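Long-range contacts in 6-phospho-beta-glucosidase BglT (Thermotoga maritima, PDB 1UP7), which hydrolyses cellobiose 6'-phosphate to glucose 6-phosphate and glucose, with the help of NAD(+) and a manganese ion: residues A[1-12]-A[30-38]; A[18-29]-A[300-309]. All blocks are in the same frame, centred on the assembly; numbering follows the deposited sequence.

Contact 1 (A[1-12]-A[30-38]); sequences RHMRIAVIGGGS and RIDEVIFYD. With NAD (nicotinamide-adenine-dinucleotide), chain I.
Arg4 on strand 4-8 reaches across to Glu33 on the parallel strand 33-37. With CG anti to the backbone N (chi1 174°), its CB and CG lie against Glu33 CG; Arg4 CD then passes 3.9 Å from Ile35 CG2. The chain bends at chi3, and NE and NH2 together grip, side-on, the single oxygen Glu33 OE2, which lies close to the guanidinium plane, 2.6 Å from Arg4 NE. Ile35 CD1 rests over one guanidinium face, offset toward the rim, while Arg4 NH1 bonds to the carbonyls of Gly69 and Ala70.

Backbone bonds alternate between the strands from Ile5 N to Gly9 N. On the opposite face of the sheet, Val7 CB packs 3.6 Å from Phe36 CD1. At the N-terminal end Asp32 OD2 accepts two bonds, from Met3 N and, on its syn lone pair, from Arg30 NE.

At the far end Tyr37 O receives both Gly9 N and Gly10 N, and Gly11 N meets Asp38 OD2 at 2.7 Å from above the carboxylate plane. The same carboxylate holds the adenosine ribose: NAD O2B donates to Asp38 OD1 (2.6 Å) and NAD O3B to Asp38 OD2 (2.7 Å). Ser12 OG donates to the phosphate oxygen NAD O2N. A glycine-rich turn after the first strand, with an acidic residue just past the end of the second, is the dinucleotide-binding signature of the Rossmann fold.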
loop_
_atom_site.group_PDB
_atom_site.type_symbol
_atom_site.label_atom_id
_atom_site.label_comp_id
_atom_site.label_asym_id
_atom_site.label_seq_id
_atom_site.Cartn_x
_atom_site.Cartn_y
_atom_site.Cartn_z
ATOM N N ARG A 1 33.302 14.387 -20.682
ATOM C CA ARG A 1 34.183 13.341 -20.076
ATOM C C ARG A 1 35.162 13.925 -19.044
ATOM O O ARG A 1 35.582 13.221 -18.104
ATOM C CB ARG A 1 34.959 12.590 -21.160
ATOM C CG ARG A 1 35.157 11.111 -20.833
ATOM C CD ARG A 1 36.608 10.700 -20.616
ATOM N NE ARG A 1 36.701 9.462 -19.828
ATOM C CZ ARG A 1 37.731 8.620 -19.858
ATOM N NH1 ARG A 1 38.781 8.878 -20.636
ATOM N NH2 ARG A 1 37.720 7.522 -19.100
ATOM N N HIS A 2 35.547 15.187 -19.244
ATOM C CA HIS A 2 36.220 15.954 -18.192
ATOM C C HIS A 2 35.258 16.030 -16.991
ATOM O O HIS A 2 34.085 16.444 -17.148
ATOM C CB HIS A 2 36.610 17.360 -18.692
ATOM C CG HIS A 2 36.667 18.408 -17.614
ATOM N ND1 HIS A 2 37.861 18.893 -17.105
ATOM C CD2 HIS A 2 35.682 19.095 -16.976
ATOM C CE1 HIS A 2 37.609 19.814 -16.190
ATOM N NE2 HIS A 2 36.294 19.954 -16.089
ATOM N N MET A 3 35.761 15.662 -15.812
ATOM C CA MET A 3 34.949 15.398 -14.615
ATOM C C MET A 3 35.458 16.179 -13.397
ATOM O O MET A 3 36.654 16.167 -13.072
ATOM C CB MET A 3 34.961 13.902 -14.302
ATOM C CG MET A 3 33.805 13.447 -13.454
ATOM S SD MET A 3 34.196 13.469 -11.683
ATOM C CE MET A 3 34.694 11.758 -11.359
ATOM N N ARG A 4 34.543 16.853 -12.723
ATOM C CA ARG A 4 34.916 17.689 -11.594
ATOM C C ARG A 4 34.128 17.325 -10.337
ATOM O O ARG A 4 32.919 17.149 -10.394
ATOM C CB ARG A 4 34.711 19.168 -11.941
ATOM C CG ARG A 4 34.953 20.063 -10.734
ATOM C CD ARG A 4 34.272 21.384 -10.785
ATOM N NE ARG A 4 35.109 22.383 -11.443
ATOM C CZ ARG A 4 34.881 23.707 -11.388
ATOM N NH1 ARG A 4 33.820 24.193 -10.693
ATOM N NH2 ARG A 4 35.708 24.534 -12.038
ATOM N N ILE A 5 34.827 17.222 -9.213
ATOM C CA ILE A 5 34.190 16.992 -7.907
ATOM C C ILE A 5 34.290 18.248 -7.032
ATOM O O ILE A 5 35.387 18.757 -6.810
ATOM C CB ILE A 5 34.851 15.800 -7.163
ATOM C CG1 ILE A 5 34.858 14.502 -7.994
ATOM C CG2 ILE A 5 34.219 15.582 -5.776
ATOM C CD1 ILE A 5 35.709 13.408 -7.318
ATOM N N ALA A 6 33.156 18.742 -6.538
ATOM C CA ALA A 6 33.175 19.830 -5.558
ATOM C C ALA A 6 33.088 19.291 -4.128
ATOM O O ALA A 6 32.361 18.327 -3.849
ATOM C CB ALA A 6 32.046 20.859 -5.813
ATOM N N VAL A 7 33.859 19.909 -3.238
ATOM C CA VAL A 7 33.878 19.548 -1.834
ATOM C C VAL A 7 33.491 20.777 -0.996
ATOM O O VAL A 7 34.229 21.783 -0.970
ATOM C CB VAL A 7 35.266 19.006 -1.371
ATOM C CG1 VAL A 7 35.245 18.690 0.140
ATOM C CG2 VAL A 7 35.697 17.812 -2.161
ATOM N N ILE A 8 32.341 20.692 -0.326
ATOM C CA ILE A 8 31.783 21.824 0.416
ATOM C C ILE A 8 32.067 21.593 1.914
ATOM O O ILE A 8 31.556 20.651 2.530
ATOM C CB ILE A 8 30.264 21.996 0.112
ATOM C CG1 ILE A 8 29.978 21.841 -1.388
ATOM C CG2 ILE A 8 29.736 23.321 0.614
ATOM C CD1 ILE A 8 30.718 22.787 -2.313
ATOM N N GLY A 9 32.916 22.457 2.463
ATOM C CA GLY A 9 33.500 22.279 3.777
ATOM C C GLY A 9 34.941 21.774 3.672
ATOM O O GLY A 9 35.363 20.894 4.434
ATOM N N GLY A 10 35.700 22.336 2.731
ATOM C CA GLY A 10 37.058 21.912 2.479
ATOM C C GLY A 10 37.986 22.001 3.680
ATOM O O GLY A 10 38.976 21.266 3.777
ATOM N N GLY A 11 37.676 22.893 4.611
ATOM C CA GLY A 11 38.472 23.013 5.814
ATOM C C GLY A 11 38.286 21.909 6.839
ATOM O O GLY A 11 38.954 21.949 7.865
ATOM N N SER A 12 37.395 20.936 6.598
ATOM C CA SER A 12 37.256 19.804 7.511
ATOM C C SER A 12 38.591 19.094 7.727
ATOM O O SER A 12 39.402 18.936 6.815
ATOM C CB SER A 12 36.225 18.763 7.044
ATOM O OG SER A 12 36.442 17.541 7.729
ATOM N N ARG A 30 38.333 8.658 -14.251
ATOM C CA ARG A 30 39.007 9.894 -14.553
ATOM C C ARG A 30 38.475 11.024 -13.643
ATOM O O ARG A 30 37.267 11.245 -13.534
ATOM C CB ARG A 30 38.874 10.168 -16.051
ATOM C CG ARG A 30 38.610 11.591 -16.450
ATOM C CD ARG A 30 38.850 11.845 -17.931
ATOM N NE ARG A 30 39.276 13.216 -18.190
ATOM C CZ ARG A 30 40.076 13.568 -19.195
ATOM N NH1 ARG A 30 40.548 12.648 -20.037
ATOM N NH2 ARG A 30 40.412 14.846 -19.354
ATOM N N ILE A 31 39.386 11.679 -12.934
ATOM C CA ILE A 31 39.052 12.856 -12.150
ATOM C C ILE A 31 39.948 13.993 -12.636
ATOM O O ILE A 31 41.168 13.905 -12.544
ATOM C CB ILE A 31 39.255 12.596 -10.624
ATOM C CG1 ILE A 31 38.294 11.528 -10.096
ATOM C CG2 ILE A 31 39.046 13.888 -9.798
ATOM C CD1 ILE A 31 38.658 11.043 -8.693
ATOM N N ASP A 32 39.358 15.063 -13.157
ATOM C CA ASP A 32 40.193 16.146 -13.687
ATOM C C ASP A 32 40.509 17.193 -12.644
ATOM O O ASP A 32 41.622 17.706 -12.592
ATOM C CB ASP A 32 39.576 16.775 -14.925
ATOM C CG ASP A 32 39.405 15.778 -16.030
ATOM O OD1 ASP A 32 40.384 15.537 -16.766
ATOM O OD2 ASP A 32 38.335 15.157 -16.215
ATOM N N GLU A 33 39.522 17.506 -11.807
ATOM C CA GLU A 33 39.737 18.468 -10.738
ATOM C C GLU A 33 38.844 18.253 -9.520
ATOM O O GLU A 33 37.723 17.752 -9.614
ATOM C CB GLU A 33 39.657 19.904 -11.254
ATOM C CG GLU A 33 38.417 20.203 -12.087
ATOM C CD GLU A 33 38.441 21.596 -12.717
ATOM O OE1 GLU A 33 39.453 21.922 -13.366
ATOM O OE2 GLU A 33 37.452 22.363 -12.561
ATOM N N VAL A 34 39.401 18.593 -8.368
ATOM C CA VAL A 34 38.649 18.687 -7.133
ATOM C C VAL A 34 38.694 20.141 -6.674
ATOM O O VAL A 34 39.769 20.719 -6.499
ATOM C CB VAL A 34 39.164 17.700 -6.067
ATOM C CG1 VAL A 34 38.330 17.799 -4.813
ATOM C CG2 VAL A 34 39.096 16.257 -6.635
ATOM N N ILE A 35 37.517 20.738 -6.544
ATOM C CA ILE A 35 37.431 22.123 -6.113
ATOM C C ILE A 35 36.799 22.234 -4.723
ATOM O O ILE A 35 35.792 21.575 -4.420
ATOM C CB ILE A 35 36.700 22.969 -7.156
ATOM C CG1 ILE A 35 36.787 24.454 -6.786
ATOM C CG2 ILE A 35 35.260 22.539 -7.244
ATOM C CD1 ILE A 35 36.621 25.394 -8.000
ATOM N N PHE A 36 37.401 23.086 -3.903
ATOM C CA PHE A 36 37.071 23.200 -2.494
ATOM C C PHE A 36 36.438 24.546 -2.194
ATOM O O PHE A 36 36.907 25.567 -2.691
ATOM C CB PHE A 36 38.341 23.009 -1.624
ATOM C CG PHE A 36 38.925 21.639 -1.702
ATOM C CD1 PHE A 36 38.453 20.618 -0.865
ATOM C CD2 PHE A 36 39.915 21.341 -2.631
ATOM C CE1 PHE A 36 38.984 19.319 -0.926
ATOM C CE2 PHE A 36 40.455 20.040 -2.726
ATOM C CZ PHE A 36 39.992 19.023 -1.848
ATOM N N TYR A 37 35.367 24.527 -1.399
ATOM C CA TYR A 37 34.757 25.726 -0.879
ATOM C C TYR A 37 34.565 25.570 0.632
ATOM O O TYR A 37 34.206 24.480 1.108
ATOM C CB TYR A 37 33.410 26.026 -1.569
ATOM C CG TYR A 37 32.693 27.136 -0.849
ATOM C CD1 TYR A 37 33.209 28.427 -0.868
ATOM C CD2 TYR A 37 31.580 26.880 -0.056
ATOM C CE1 TYR A 37 32.620 29.461 -0.175
ATOM C CE2 TYR A 37 30.958 27.920 0.655
ATOM C CZ TYR A 37 31.493 29.215 0.582
ATOM O OH TYR A 37 30.927 30.269 1.277
ATOM N N ASP A 38 34.796 26.656 1.365
ATOM C CA ASP A 38 34.564 26.745 2.815
ATOM C C ASP A 38 34.276 28.224 3.160
ATOM O O ASP A 38 34.822 29.117 2.530
ATOM C CB ASP A 38 35.825 26.287 3.589
ATOM C CG ASP A 38 35.516 25.697 4.967
ATOM O OD1 ASP A 38 35.180 26.454 5.924
ATOM O OD2 ASP A 38 35.593 24.457 5.181
HETATM P PA NAD I . 33.940 20.712 10.981
HETATM O O1A NAD I . 33.553 21.545 12.137
HETATM O O2A NAD I . 35.459 20.569 10.743
HETATM O O5B NAD I . 33.229 21.426 9.713
HETATM C C5B NAD I . 33.727 21.205 8.419
HETATM C C4B NAD I . 33.911 22.530 7.691
HETATM O O4B NAD I . 32.646 23.087 7.339
HETATM C C3B NAD I . 34.647 23.606 8.479
HETATM O O3B NAD I . 35.847 23.911 7.785
HETATM C C2B NAD I . 33.693 24.803 8.490
HETATM O O2B NAD I . 34.370 26.031 8.317
HETATM C C1B NAD I . 32.846 24.502 7.267
HETATM N N9A NAD I . 31.541 25.155 7.234
HETATM C C8A NAD I . 30.678 25.468 8.267
HETATM N N7A NAD I . 29.586 26.027 7.702
HETATM C C5A NAD I . 29.701 26.029 6.361
HETATM C C6A NAD I . 28.898 26.485 5.324
HETATM N N6A NAD I . 27.716 27.049 5.551
HETATM N N1A NAD I . 29.345 26.355 4.014
HETATM C C2A NAD I . 30.582 25.795 3.746
HETATM N N3A NAD I . 31.379 25.375 4.783
HETATM C C4A NAD I . 30.943 25.494 6.058
HETATM O O3 NAD I . 33.263 19.275 11.234
HETATM P PN NAD I . 33.659 17.854 10.610
HETATM O O1N NAD I . 33.987 17.034 11.803
HETATM O O2N NAD I . 34.590 17.937 9.506
HETATM O O5D NAD I . 32.303 17.334 9.939
HETATM C C5D NAD I . 31.476 18.109 9.089
HETATM C C4D NAD I . 30.095 17.437 9.032
HETATM O O4D NAD I . 30.145 16.112 8.503
HETATM C C3D NAD I . 29.467 17.300 10.411
HETATM O O3D NAD I . 28.116 17.604 10.239
HETATM C C2D NAD I . 29.653 15.832 10.781
HETATM O O2D NAD I . 28.668 15.302 11.652
HETATM C C1D NAD I . 29.720 15.124 9.447
HETATM N N1N NAD I . 30.816 14.151 9.444
HETATM C C2N NAD I . 31.701 14.275 8.397
HETATM C C3N NAD I . 32.776 13.432 8.263
HETATM C C7N NAD I . 33.718 13.639 7.100
HETATM O O7N NAD I . 34.204 12.570 6.311
HETATM N N7N NAD I . 34.087 14.896 6.808
HETATM C C4N NAD I . 32.940 12.439 9.233
HETATM C C5N NAD I . 32.042 12.291 10.309
HETATM C C6N NAD I . 30.963 13.171 10.403
#

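Contact 2 (A[18-29]-A[300-309]); sequences LVKGLLDISEDV and AAHLIRDLET
Ile25 fits as a knob into a hole lined by Ala301, His302, Ile304 and Arg305, where the first crossover helix of the Rossmann unit packs on helix 296-308. Gly21 has no side chain and Ala301 a single methyl, CB, 3.5 Å from Gly21 O, consistent with axes only 8.8 Å apart, crossing at -32°. Ile25 CG1 takes the position between backbone N and carbonyl carbon (chi1 67°), which brings Ile25 CD1 to 3.4 Å from Ala301 O, while CG2 lies on Arg305 CB. Farther along, Val29 CG1 touches Glu308 CB and Thr309 CG2.

Around this apolar centre, Arg305 bends at chi2 and chi3 so that its guanidinium swings back over its own helix. Asp28 OD2 approaches its edge in a long salt bridge, and NH1 bonds Asp306, whose OD2 also meets His315. An alanine in place of Arg305 would probably strip Asp28 and Asp306 of the cation between them, leaving Asp306 to His315, and thin the wall around Ile25. Glu308 turns its carboxylate to Lys75, and Ile304 reaches strand 76-79. Arg305 NH2 stands over the centre of the His302 ring, 3.1 Å from His302 NE2, at an angle too poor for a hydrogen bond.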
loop_
_atom_site.group_PDB
_atom_site.type_symbol
_atom_site.label_atom_id
_atom_site.label_comp_id
_atom_site.label_asym_id
_atom_site.label_seq_id
_atom_site.Cartn_x
_atom_site.Cartn_y
_atom_site.Cartn_z
ATOM N N LEU A 18 39.496 12.099 2.691
ATOM C CA LEU A 18 38.678 12.113 1.480
ATOM C C LEU A 18 39.526 12.122 0.213
ATOM O O LEU A 18 39.283 11.356 -0.719
ATOM C CB LEU A 18 37.736 13.294 1.467
ATOM C CG LEU A 18 36.890 13.435 0.208
ATOM C CD1 LEU A 18 35.771 12.402 0.186
ATOM C CD2 LEU A 18 36.350 14.869 0.209
ATOM N N VAL A 19 40.535 12.978 0.211
ATOM C CA VAL A 19 41.431 13.125 -0.918
ATOM C C VAL A 19 42.206 11.820 -1.218
ATOM O O VAL A 19 42.356 11.416 -2.387
ATOM C CB VAL A 19 42.351 14.337 -0.668
ATOM C CG1 VAL A 19 43.518 14.328 -1.581
ATOM C CG2 VAL A 19 41.530 15.612 -0.842
ATOM N N LYS A 20 42.678 11.172 -0.159
ATOM C CA LYS A 20 43.316 9.866 -0.254
ATOM C C LYS A 20 42.384 8.868 -0.948
ATOM O O LYS A 20 42.787 8.180 -1.868
ATOM C CB LYS A 20 43.703 9.370 1.152
ATOM C CG LYS A 20 43.983 7.862 1.293
ATOM C CD LYS A 20 45.346 7.622 1.900
ATOM C CE LYS A 20 45.541 6.157 2.376
ATOM N NZ LYS A 20 44.797 5.893 3.677
ATOM N N GLY A 21 41.139 8.811 -0.493
ATOM C CA GLY A 21 40.103 8.043 -1.159
ATOM C C GLY A 21 39.928 8.372 -2.636
ATOM O O GLY A 21 39.887 7.477 -3.469
ATOM N N LEU A 22 39.832 9.655 -2.967
ATOM C CA LEU A 22 39.678 10.078 -4.352
ATOM C C LEU A 22 40.905 9.723 -5.196
ATOM O O LEU A 22 40.768 9.339 -6.354
ATOM C CB LEU A 22 39.331 11.568 -4.450
ATOM C CG LEU A 22 37.990 11.973 -3.826
ATOM C CD1 LEU A 22 37.799 13.518 -3.803
ATOM C CD2 LEU A 22 36.846 11.291 -4.552
ATOM N N LEU A 23 42.093 9.819 -4.603
ATOM C CA LEU A 23 43.313 9.416 -5.284
ATOM C C LEU A 23 43.268 7.938 -5.630
ATOM O O LEU A 23 43.673 7.549 -6.717
ATOM C CB LEU A 23 44.557 9.710 -4.430
ATOM C CG LEU A 23 45.068 11.166 -4.373
ATOM C CD1 LEU A 23 46.037 11.363 -3.183
ATOM C CD2 LEU A 23 45.672 11.688 -5.699
ATOM N N ASP A 24 42.774 7.126 -4.698
ATOM C CA ASP A 24 42.716 5.674 -4.859
ATOM C C ASP A 24 41.796 5.243 -6.004
ATOM O O ASP A 24 42.104 4.300 -6.706
ATOM C CB ASP A 24 42.259 4.991 -3.558
ATOM C CG ASP A 24 43.360 4.903 -2.491
ATOM O OD1 ASP A 24 44.570 5.158 -2.766
ATOM O OD2 ASP A 24 43.097 4.581 -1.304
ATOM N N ILE A 25 40.667 5.920 -6.183
ATOM C CA ILE A 25 39.758 5.578 -7.280
ATOM C C ILE A 25 40.181 6.242 -8.602
ATOM O O ILE A 25 39.693 5.866 -9.683
ATOM C CB ILE A 25 38.260 5.867 -6.921
ATOM C CG1 ILE A 25 37.983 7.378 -6.770
ATOM C CG2 ILE A 25 37.828 5.071 -5.646
ATOM C CD1 ILE A 25 36.585 7.788 -7.171
ATOM N N SER A 26 41.127 7.184 -8.520
ATOM C CA SER A 26 41.555 7.963 -9.689
ATOM C C SER A 26 42.286 7.126 -10.733
ATOM O O SER A 26 42.520 7.584 -11.846
ATOM C CB SER A 26 42.375 9.199 -9.271
ATOM O OG SER A 26 43.764 8.923 -9.267
ATOM N N GLU A 27 42.619 5.895 -10.374
ATOM C CA GLU A 27 43.175 4.919 -11.318
ATOM C C GLU A 27 42.084 4.144 -12.066
ATOM O O GLU A 27 42.345 3.582 -13.129
ATOM C CB GLU A 27 44.060 3.908 -10.580
ATOM C CG GLU A 27 45.474 4.370 -10.238
ATOM C CD GLU A 27 45.887 3.929 -8.830
ATOM O OE1 GLU A 27 45.248 4.413 -7.837
ATOM O OE2 GLU A 27 46.838 3.093 -8.720
ATOM N N ASP A 28 40.881 4.081 -11.488
ATOM C CA ASP A 28 39.750 3.384 -12.114
ATOM C C ASP A 28 38.878 4.361 -12.906
ATOM O O ASP A 28 38.311 3.987 -13.928
ATOM C CB ASP A 28 38.873 2.668 -11.059
ATOM C CG ASP A 28 39.674 1.741 -10.117
ATOM O OD1 ASP A 28 40.559 0.987 -10.606
ATOM O OD2 ASP A 28 39.469 1.693 -8.868
ATOM N N VAL A 29 38.738 5.593 -12.404
ATOM C CA VAL A 29 37.913 6.595 -13.064
ATOM C C VAL A 29 38.680 7.911 -13.218
ATOM O O VAL A 29 39.564 8.241 -12.425
ATOM C CB VAL A 29 36.535 6.823 -12.345
ATOM C CG1 VAL A 29 35.705 5.538 -12.330
ATOM C CG2 VAL A 29 36.699 7.365 -10.915
ATOM N N ALA A 300 32.579 7.417 0.451
ATOM C CA ALA A 300 32.242 8.407 -0.546
ATOM C C ALA A 300 32.935 8.174 -1.893
ATOM O O ALA A 300 32.302 8.306 -2.949
ATOM C CB ALA A 300 32.521 9.806 -0.030
ATOM N N ALA A 301 34.221 7.838 -1.840
ATOM C CA ALA A 301 35.016 7.620 -3.037
ATOM C C ALA A 301 34.542 6.374 -3.787
ATOM O O ALA A 301 34.418 6.397 -5.021
ATOM C CB ALA A 301 36.510 7.503 -2.682
ATOM N N HIS A 302 34.300 5.303 -3.034
ATOM C CA HIS A 302 33.790 4.057 -3.581
ATOM C C HIS A 302 32.408 4.272 -4.220
ATOM O O HIS A 302 32.156 3.779 -5.327
ATOM C CB HIS A 302 33.769 2.976 -2.486
ATOM C CG HIS A 302 35.087 2.280 -2.308
ATOM N ND1 HIS A 302 35.189 0.940 -1.979
ATOM C CD2 HIS A 302 36.362 2.731 -2.442
ATOM C CE1 HIS A 302 36.465 0.601 -1.905
ATOM N NE2 HIS A 302 37.195 1.669 -2.182
ATOM N N LEU A 303 31.548 5.041 -3.543
ATOM C CA LEU A 303 30.242 5.430 -4.080
ATOM C C LEU A 303 30.372 6.168 -5.418
ATOM O O LEU A 303 29.721 5.810 -6.404
ATOM C CB LEU A 303 29.434 6.265 -3.078
ATOM C CG LEU A 303 28.066 6.698 -3.636
ATOM C CD1 LEU A 303 27.173 5.470 -4.004
ATOM C CD2 LEU A 303 27.304 7.698 -2.721
ATOM N N ILE A 304 31.249 7.170 -5.452
ATOM C CA ILE A 304 31.476 7.967 -6.656
ATOM C C ILE A 304 32.054 7.105 -7.805
ATOM O O ILE A 304 31.633 7.201 -8.944
ATOM C CB ILE A 304 32.365 9.223 -6.333
ATOM C CG1 ILE A 304 31.541 10.295 -5.639
ATOM C CG2 ILE A 304 32.989 9.831 -7.606
ATOM C CD1 ILE A 304 32.378 11.444 -5.015
ATOM N N ARG A 305 33.016 6.261 -7.476
ATOM C CA ARG A 305 33.596 5.310 -8.404
ATOM C C ARG A 305 32.513 4.447 -9.077
ATOM O O ARG A 305 32.489 4.326 -10.297
ATOM C CB ARG A 305 34.602 4.443 -7.641
ATOM C CG ARG A 305 35.448 3.484 -8.457
ATOM C CD ARG A 305 35.207 2.016 -8.094
ATOM N NE ARG A 305 35.990 1.551 -6.965
ATOM C CZ ARG A 305 35.504 0.934 -5.880
ATOM N NH1 ARG A 305 34.204 0.697 -5.707
ATOM N NH2 ARG A 305 36.350 0.554 -4.943
ATOM N N ASP A 306 31.602 3.874 -8.293
ATOM C CA ASP A 306 30.612 2.929 -8.833
ATOM C C ASP A 306 29.423 3.668 -9.458
ATOM O O ASP A 306 28.688 3.118 -10.262
ATOM C CB ASP A 306 30.180 1.894 -7.781
ATOM C CG ASP A 306 31.352 1.127 -7.219
ATOM O OD1 ASP A 306 32.363 1.010 -7.945
ATOM O OD2 ASP A 306 31.392 0.619 -6.068
ATOM N N LEU A 307 29.269 4.931 -9.110
ATOM C CA LEU A 307 28.333 5.816 -9.810
ATOM C C LEU A 307 28.886 6.189 -11.181
ATOM O O LEU A 307 28.122 6.459 -12.104
ATOM C CB LEU A 307 28.114 7.081 -8.994
ATOM C CG LEU A 307 26.775 7.519 -8.378
ATOM C CD1 LEU A 307 25.610 6.584 -8.570
ATOM C CD2 LEU A 307 26.967 7.817 -6.956
ATOM N N GLU A 308 30.211 6.174 -11.322
ATOM C CA GLU A 308 30.862 6.489 -12.604
ATOM C C GLU A 308 30.996 5.333 -13.586
ATOM O O GLU A 308 30.994 5.574 -14.767
ATOM C CB GLU A 308 32.252 7.103 -12.374
ATOM C CG GLU A 308 32.195 8.564 -12.015
ATOM C CD GLU A 308 31.676 9.381 -13.176
ATOM O OE1 GLU A 308 32.424 9.489 -14.175
ATOM O OE2 GLU A 308 30.520 9.881 -13.105
ATOM N N THR A 309 31.137 4.099 -13.113
ATOM C CA THR A 309 31.234 2.952 -14.025
ATOM C C THR A 309 29.864 2.319 -14.266
ATOM O O THR A 309 28.857 2.693 -13.650
ATOM C CB THR A 309 32.145 1.854 -13.456
ATOM O OG1 THR A 309 31.544 1.361 -12.244
ATOM C CG2 THR A 309 33.519 2.405 -13.074
#

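Both contacts are largely buried, and they share one beta-alpha-beta unit: contact 1 pairs its two strands, while contact 2 packs the connecting helix 15-25 against helix 296-308 of the C-terminal part of the chain. The two meet directly, with Ile5 CD1 3.7 Å from Leu22 CD2, so the helix is packed on the sheet on one side and against a distant helix on another. Contact 1 starts exposed and charged, runs through a buried middle knit by backbone hydrogen bonds, and ends at the cofactor. Contact 2 has no hydrogen bond between its segments and relies on apolar packing; Arg305 lines its hole with aliphatic carbons while the guanidinium joins Asp28 and Asp306.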